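CpuTA1 (Curtobacterium pusillum, PDB 5K3W) binds pyridoxal-5'-phosphate as a member of the class IV aminotransferase family. Local coordinates at residues A[238-241]-A[242-246]; A[279-283]-A[284-288]. One frame throughout, in Å; residues are numbered along the deposited sequence.

Contact 1 (A[238-241]-A[242-246]); sequences AVFD and FFEER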
ATOM      1  N   ALA A 238       0.465  11.412  24.259  1.00 22.75           N
ATOM      2  CA  ALA A 238       1.305  11.415  25.452  1.00 24.04           C
ATOM      3  C   ALA A 238       2.207  12.641  25.495  1.00 30.57           C
ATOM      4  O   ALA A 238       2.583  13.091  26.584  1.00 29.63           O
ATOM      5  CB  ALA A 238       2.138  10.143  25.535  1.00 22.27           C
ATOM      6  N   VAL A 239       2.560  13.196  24.330  1.00 23.52           N
ATOM      7  CA  VAL A 239       3.380  14.401  24.320  1.00 23.27           C
ATOM      8  C   VAL A 239       2.582  15.592  24.814  1.00 27.58           C
ATOM      9  O   VAL A 239       3.108  16.454  25.523  1.00 29.60           O
ATOM     10  CB  VAL A 239       3.954  14.675  22.921  1.00 26.34           C
ATOM     11  CG1 VAL A 239       4.527  16.099  22.879  1.00 21.75           C
ATOM     12  CG2 VAL A 239       5.013  13.648  22.578  1.00 19.58           C
ATOM     13  N   PHE A 240       1.311  15.684  24.425  1.00 29.41           N
ATOM     14  CA  PHE A 240       0.473  16.731  24.989  1.00 27.73           C
ATOM     15  C   PHE A 240       0.386  16.600  26.505  1.00 32.09           C
ATOM     16  O   PHE A 240       0.428  17.602  27.230  1.00 34.64           O
ATOM     17  CB  PHE A 240      -0.912  16.702  24.349  1.00 26.80           C
ATOM     18  CG  PHE A 240      -0.996  17.499  23.073  1.00 26.91           C
ATOM     19  CD1 PHE A 240       0.159  17.918  22.434  1.00 24.00           C
ATOM     20  CD2 PHE A 240      -2.219  17.854  22.529  1.00 22.96           C
ATOM     21  CE1 PHE A 240       0.095  18.653  21.266  1.00 20.39           C
ATOM     22  CE2 PHE A 240      -2.288  18.597  21.364  1.00 22.14           C
ATOM     23  CZ  PHE A 240      -1.125  18.992  20.732  1.00 20.19           C
ATOM     24  N   ASP A 241       0.282  15.370  27.010  1.00 31.79           N
ATOM     25  CA  ASP A 241       0.216  15.198  28.455  1.00 30.62           C
ATOM     26  C   ASP A 241       1.459  15.771  29.116  1.00 37.32           C
ATOM     27  O   ASP A 241       1.369  16.473  30.134  1.00 35.66           O
ATOM     28  CB  ASP A 241       0.034  13.723  28.810  1.00 25.42           C
ATOM     29  CG  ASP A 241      -1.372  13.234  28.527  1.00 39.45           C
ATOM     30  OD1 ASP A 241      -1.606  11.999  28.550  1.00 35.69           O
ATOM     31  OD2 ASP A 241      -2.247  14.095  28.274  1.00 35.56           O
ATOM     32  N   PHE A 242       2.630  15.504  28.537  1.00 32.99           N
ATOM     33  CA  PHE A 242       3.867  16.023  29.105  1.00 32.99           C
ATOM     34  C   PHE A 242       3.825  17.542  29.192  1.00 36.16           C
ATOM     35  O   PHE A 242       4.079  18.121  30.256  1.00 38.86           O
ATOM     36  CB  PHE A 242       5.058  15.548  28.274  1.00 29.60           C
ATOM     37  CG  PHE A 242       6.348  16.250  28.588  1.00 27.79           C
ATOM     38  CD1 PHE A 242       7.226  15.730  29.522  1.00 28.79           C
ATOM     39  CD2 PHE A 242       6.690  17.424  27.940  1.00 30.94           C
ATOM     40  CE1 PHE A 242       8.416  16.369  29.807  1.00 26.69           C
ATOM     41  CE2 PHE A 242       7.878  18.068  28.224  1.00 26.61           C
ATOM     42  CZ  PHE A 242       8.741  17.541  29.161  1.00 31.88           C
ATOM     43  N   PHE A 243       3.477  18.206  28.084  1.00 32.82           N
ATOM     44  CA  PHE A 243       3.553  19.666  28.038  1.00 35.17           C
ATOM     45  C   PHE A 243       2.489  20.326  28.916  1.00 32.54           C
ATOM     46  O   PHE A 243       2.761  21.342  29.561  1.00 33.62           O
ATOM     47  CB  PHE A 243       3.453  20.156  26.592  1.00 28.15           C
ATOM     48  CG  PHE A 243       4.759  20.085  25.838  1.00 27.19           C
ATOM     49  CD1 PHE A 243       5.815  20.920  26.174  1.00 23.59           C
ATOM     50  CD2 PHE A 243       4.924  19.199  24.787  1.00 25.37           C
ATOM     51  CE1 PHE A 243       7.015  20.868  25.486  1.00 25.07           C
ATOM     52  CE2 PHE A 243       6.126  19.131  24.090  1.00 26.17           C
ATOM     53  CZ  PHE A 243       7.176  19.970  24.439  1.00 28.84           C
ATOM     54  N   GLU A 244       1.271  19.786  28.948  1.00 35.08           N
ATOM     55  CA  GLU A 244       0.268  20.336  29.855  1.00 33.59           C
ATOM     56  C   GLU A 244       0.739  20.261  31.304  1.00 48.15           C
ATOM     57  O   GLU A 244       0.586  21.223  32.067  1.00 38.47           O
ATOM     58  CB  GLU A 244      -1.057  19.605  29.681  1.00 29.27           C
ATOM     59  CG  GLU A 244      -1.804  20.022  28.422  1.00 36.20           C
ATOM     60  CD  GLU A 244      -2.776  18.958  27.942  1.00 46.00           C
ATOM     61  OE1 GLU A 244      -2.950  18.819  26.713  1.00 40.54           O
ATOM     62  OE2 GLU A 244      -3.362  18.254  28.795  1.00 59.37           O
ATOM     63  N   GLU A 245       1.342  19.128  31.692  1.00 47.57           N
ATOM     64  CA  GLU A 245       1.863  18.974  33.048  1.00 44.98           C
ATOM     65  C   GLU A 245       2.865  20.061  33.400  1.00 45.89           C
ATOM     66  O   GLU A 245       3.029  20.392  34.579  1.00 50.27           O
ATOM     67  CB  GLU A 245       2.522  17.607  33.206  1.00 49.72           C
ATOM     68  CG  GLU A 245       1.839  16.688  34.186  1.00 55.24           C
ATOM     69  CD  GLU A 245       2.650  15.430  34.440  1.00 69.89           C
ATOM     70  OE1 GLU A 245       3.820  15.377  33.995  1.00 64.85           O
ATOM     71  OE2 GLU A 245       2.121  14.497  35.081  1.00 77.97           O
ATOM     72  N   ARG A 246       3.563  20.609  32.407  1.00 40.74           N
ATOM     73  CA  ARG A 246       4.504  21.693  32.638  1.00 38.36           C
ATOM     74  C   ARG A 246       3.921  23.057  32.292  1.00 34.22           C
ATOM     75  O   ARG A 246       4.680  24.004  32.061  1.00 44.19           O
ATOM     76  CB  ARG A 246       5.786  21.450  31.850  1.00 35.32           C
ATOM     77  CG  ARG A 246       6.758  20.528  32.536  1.00 37.05           C
ATOM     78  CD  ARG A 246       7.699  19.965  31.514  1.00 39.72           C
ATOM     79  NE  ARG A 246       8.830  19.241  32.088  1.00 50.08           N
ATOM     80  CZ  ARG A 246      10.100  19.603  31.923  1.00 53.49           C
ATOM     81  NH1 ARG A 246      10.399  20.692  31.213  1.00 35.67           N
ATOM     82  NH2 ARG A 246      11.074  18.873  32.457  1.00 42.20           N
TER
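A238, V239, F240 and D241 accept the i+4 amides of F242, F243, E244 and E245, making four consecutive alpha-helical hydrogen bonds; the straightest runs from E244 N to F240 O (2.9 Å, 174° at the hydrogen). One turn apart, V239 and F243 lie side by side and point the same way. With CG1 of V239 set anti to the backbone N (chi1 167°), that methyl meets the CE2 corner of the F243 ring, V239 CG1 to F243 CE2 being 3.6 Å. Valine and phenylalanine suit this buried flank because both are apolar and set only carbon against each other. F242 CD2 stands 3.8 Å above the plane of the F243 ring, over its centre. Around them, F243 touches V221 of strand 220-224, F240 packs edge-to-face with Y252, and F242 touches L296 of helix 290-307. The acidic residues suit the exposed flank: D241 OD2 and E244 OE2 come within 4.3 Å, while E244 OE1 hydrogen-bonds to T250 OG1. This turn of helix 234-245 is thus amphipathic, F240 and F243 buried against the sheet and F242 against helix 290-307, whereas the two carboxylates probably repel mildly, a cost that solvent, and the T250 bond to the other oxygen of E244, would probably lessen.

Contact 2 (A[279-283]-A[284-288]); sequences TALDD and REYPV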
ATOM      1  N   THR A 279      16.362  19.439  13.812  1.00 21.38           N
ATOM      2  CA  THR A 279      17.436  20.421  13.741  1.00 20.97           C
ATOM      3  C   THR A 279      17.354  21.284  12.493  1.00 28.09           C
ATOM      4  O   THR A 279      17.815  22.431  12.505  1.00 29.87           O
ATOM      5  CB  THR A 279      18.804  19.726  13.759  1.00 26.93           C
ATOM      6  OG1 THR A 279      18.897  18.834  12.638  1.00 27.24           O
ATOM      7  CG2 THR A 279      18.992  18.939  15.024  1.00 24.97           C
ATOM      8  N   ALA A 280      16.800  20.755  11.408  1.00 24.66           N
ATOM      9  CA  ALA A 280      16.667  21.516  10.176  1.00 22.44           C
ATOM     10  C   ALA A 280      15.420  21.046   9.439  1.00 24.12           C
ATOM     11  O   ALA A 280      15.101  19.853   9.414  1.00 26.23           O
ATOM     12  CB  ALA A 280      17.919  21.376   9.292  1.00 18.91           C
ATOM     13  N   LEU A 281      14.705  21.994   8.857  1.00 27.58           N
ATOM     14  CA  LEU A 281      13.549  21.692   8.027  1.00 29.22           C
ATOM     15  C   LEU A 281      13.788  22.380   6.692  1.00 32.71           C
ATOM     16  O   LEU A 281      13.829  23.612   6.625  1.00 32.76           O
ATOM     17  CB  LEU A 281      12.251  22.165   8.678  1.00 22.73           C
ATOM     18  CG  LEU A 281      10.990  21.827   7.878  1.00 30.72           C
ATOM     19  CD1 LEU A 281      10.852  20.314   7.779  1.00 26.53           C
ATOM     20  CD2 LEU A 281       9.717  22.478   8.470  1.00 18.00           C
ATOM     21  N   ASP A 282      13.979  21.587   5.644  1.00 29.41           N
ATOM     22  CA  ASP A 282      14.314  22.124   4.332  1.00 31.00           C
ATOM     23  C   ASP A 282      15.519  23.055   4.423  1.00 34.05           C
ATOM     24  O   ASP A 282      15.553  24.131   3.824  1.00 39.05           O
ATOM     25  CB  ASP A 282      13.114  22.836   3.719  1.00 21.13           C
ATOM     26  CG  ASP A 282      11.982  21.888   3.392  1.00 35.75           C
ATOM     27  OD1 ASP A 282      12.255  20.715   3.029  1.00 28.77           O
ATOM     28  OD2 ASP A 282      10.814  22.323   3.492  1.00 33.58           O
ATOM     29  N   ASP A 283      16.514  22.649   5.201  1.00 31.37           N
ATOM     30  CA  ASP A 283      17.784  23.358   5.335  1.00 44.65           C
ATOM     31  C   ASP A 283      17.685  24.694   6.074  1.00 44.37           C
ATOM     32  O   ASP A 283      18.719  25.351   6.259  1.00 45.25           O
ATOM     33  CB  ASP A 283      18.444  23.593   3.972  1.00 49.42           C
ATOM     34  CG  ASP A 283      18.826  22.292   3.287  1.00 61.17           C
ATOM     35  OD1 ASP A 283      19.449  21.428   3.952  1.00 45.81           O
ATOM     36  OD2 ASP A 283      18.487  22.127   2.092  1.00 62.40           O
ATOM     37  N   ARG A 284      16.495  25.123   6.503  1.00 32.26           N
ATOM     38  CA  ARG A 284      16.416  26.148   7.532  1.00 25.21           C
ATOM     39  C   ARG A 284      16.711  25.497   8.877  1.00 25.92           C
ATOM     40  O   ARG A 284      16.171  24.430   9.181  1.00 22.95           O
ATOM     41  CB  ARG A 284      15.043  26.821   7.544  1.00 25.05           C
ATOM     42  CG  ARG A 284      14.768  27.592   8.837  1.00 30.24           C
ATOM     43  CD  ARG A 284      13.498  28.456   8.772  1.00 34.81           C
ATOM     44  NE  ARG A 284      13.708  29.690   8.016  1.00 31.36           N
ATOM     45  CZ  ARG A 284      13.246  29.895   6.786  1.00 54.28           C
ATOM     46  NH1 ARG A 284      13.493  31.049   6.170  1.00 39.58           N
ATOM     47  NH2 ARG A 284      12.528  28.946   6.178  1.00 48.19           N
ATOM     48  N   GLU A 285      17.592  26.117   9.665  1.00 27.10           N
ATOM     49  CA  GLU A 285      17.968  25.579  10.968  1.00 20.40           C
ATOM     50  C   GLU A 285      16.920  25.905  12.016  1.00 24.34           C
ATOM     51  O   GLU A 285      16.290  26.965  11.991  1.00 23.55           O
ATOM     52  CB  GLU A 285      19.304  26.138  11.448  1.00 24.88           C
ATOM     53  CG  GLU A 285      20.300  26.428  10.343  1.00 45.00           C
ATOM     54  CD  GLU A 285      21.365  25.364  10.228  1.00 38.00           C
ATOM     55  OE1 GLU A 285      21.147  24.235  10.719  1.00 41.67           O
ATOM     56  OE2 GLU A 285      22.427  25.669   9.662  1.00 33.15           O
ATOM     57  N   TYR A 286      16.764  24.986  12.961  1.00 23.80           N
ATOM     58  CA  TYR A 286      15.880  25.137  14.094  1.00 21.38           C
ATOM     59  C   TYR A 286      16.632  24.765  15.363  1.00 31.59           C
ATOM     60  O   TYR A 286      17.385  23.779  15.373  1.00 30.71           O
ATOM     61  CB  TYR A 286      14.632  24.255  13.932  1.00 24.90           C
ATOM     62  CG  TYR A 286      13.701  24.768  12.859  1.00 20.08           C
ATOM     63  CD1 TYR A 286      13.976  24.555  11.520  1.00 22.31           C
ATOM     64  CD2 TYR A 286      12.568  25.502  13.188  1.00 19.58           C
ATOM     65  CE1 TYR A 286      13.143  25.043  10.532  1.00 26.21           C
ATOM     66  CE2 TYR A 286      11.729  25.987  12.210  1.00 23.27           C
ATOM     67  CZ  TYR A 286      12.024  25.754  10.882  1.00 22.76           C
ATOM     68  OH  TYR A 286      11.205  26.237   9.900  1.00 27.30           O
ATOM     69  N   PRO A 287      16.461  25.528  16.438  1.00 24.47           N
ATOM     70  CA  PRO A 287      17.148  25.189  17.688  1.00 25.71           C
ATOM     71  C   PRO A 287      16.515  23.969  18.344  1.00 27.15           C
ATOM     72  O   PRO A 287      15.310  23.734  18.243  1.00 27.83           O
ATOM     73  CB  PRO A 287      16.969  26.451  18.541  1.00 22.42           C
ATOM     74  CG  PRO A 287      15.698  27.058  18.041  1.00 25.84           C
ATOM     75  CD  PRO A 287      15.555  26.681  16.590  1.00 26.21           C
ATOM     76  N   VAL A 288      17.345  23.171  19.003  1.00 24.67           N
ATOM     77  CA  VAL A 288      16.881  22.015  19.764  1.00 27.94           C
ATOM     78  C   VAL A 288      17.280  22.201  21.219  1.00 26.42           C
ATOM     79  O   VAL A 288      18.471  22.285  21.537  1.00 28.62           O
ATOM     80  CB  VAL A 288      17.447  20.698  19.220  1.00 30.07           C
ATOM     81  CG1 VAL A 288      17.204  19.590  20.230  1.00 21.27           C
ATOM     82  CG2 VAL A 288      16.809  20.378  17.857  1.00 23.07           C
TER
HETATM   83  O   HOH W   1      11.713  25.515   6.937  1.00 33.33           O
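L281 O is gripped twice: R284 N donates to it over 3.1 Å, and water 1 donates to it over 2.9 Å. The R284 amide approaches from above the carbonyl plane, 57° out of it, as the chain closes a type I' beta turn from L281 to R284. D282 and D283 fill the two corners with positive phi, a left-handed conformation that aspartate tolerates better than most side chains. The same water donates to Y286 OH at 3.1 Å, bridging the L281 carbonyl to the tyrosine hydroxyl, which also bonds to R261 O; the water lies at the edge of the Y286 ring, in its plane. Between these polar ends the tyrosine leans on leucine, Y286 CE1 lying 3.5 Å from L281 CB. A tyrosine suits this buried place because its ring packs on carbon while its hydroxyl meets a bound water and the R261 carbonyl. L281 N donates to R284 O (2.9 Å), completing a two-residue hairpin loop. In the next, non-hydrogen-bonded pair, A280 is buried, where its small side chain fits, while its partner E285 is exposed and can carry a charge. Farther along, Y286 N bonds to T279 O at 2.8 Å, and beyond it the methyls T279 CG2 and V288 CG2 meet at 3.9 Å. Strand 280-281 lies beside strand 149-155 in a mixed sheet, with 284-285 outermost within the chain. D283 makes a salt bridge to R150 of the adjacent strand, while D282 joins its T153 to R261 at the end of helix 257-261.

Overall arrangement
Contact 1 comes first along the chain, on the helix between strands 220-224 and 250-253; contact 2 follows after strands 265-270 and 274-278. Their centres are 23 Å apart and their nearest atoms about 11 Å, so they do not touch. They also serve different sheets: the helix of 238-246 packs on the five-stranded mixed sheet, whereas the hairpin of 279-288 forms an edge of the four-stranded one. The chain links these sheets by turning a corner at residue 279, directly after strand 274-278, and helix 290-307 then runs back to the helix of contact 1. The side chain of V239 is about 8 Å from the pyridoxal-5'-phosphate, so contact 1 lies near the cofactor, though not in touch with it.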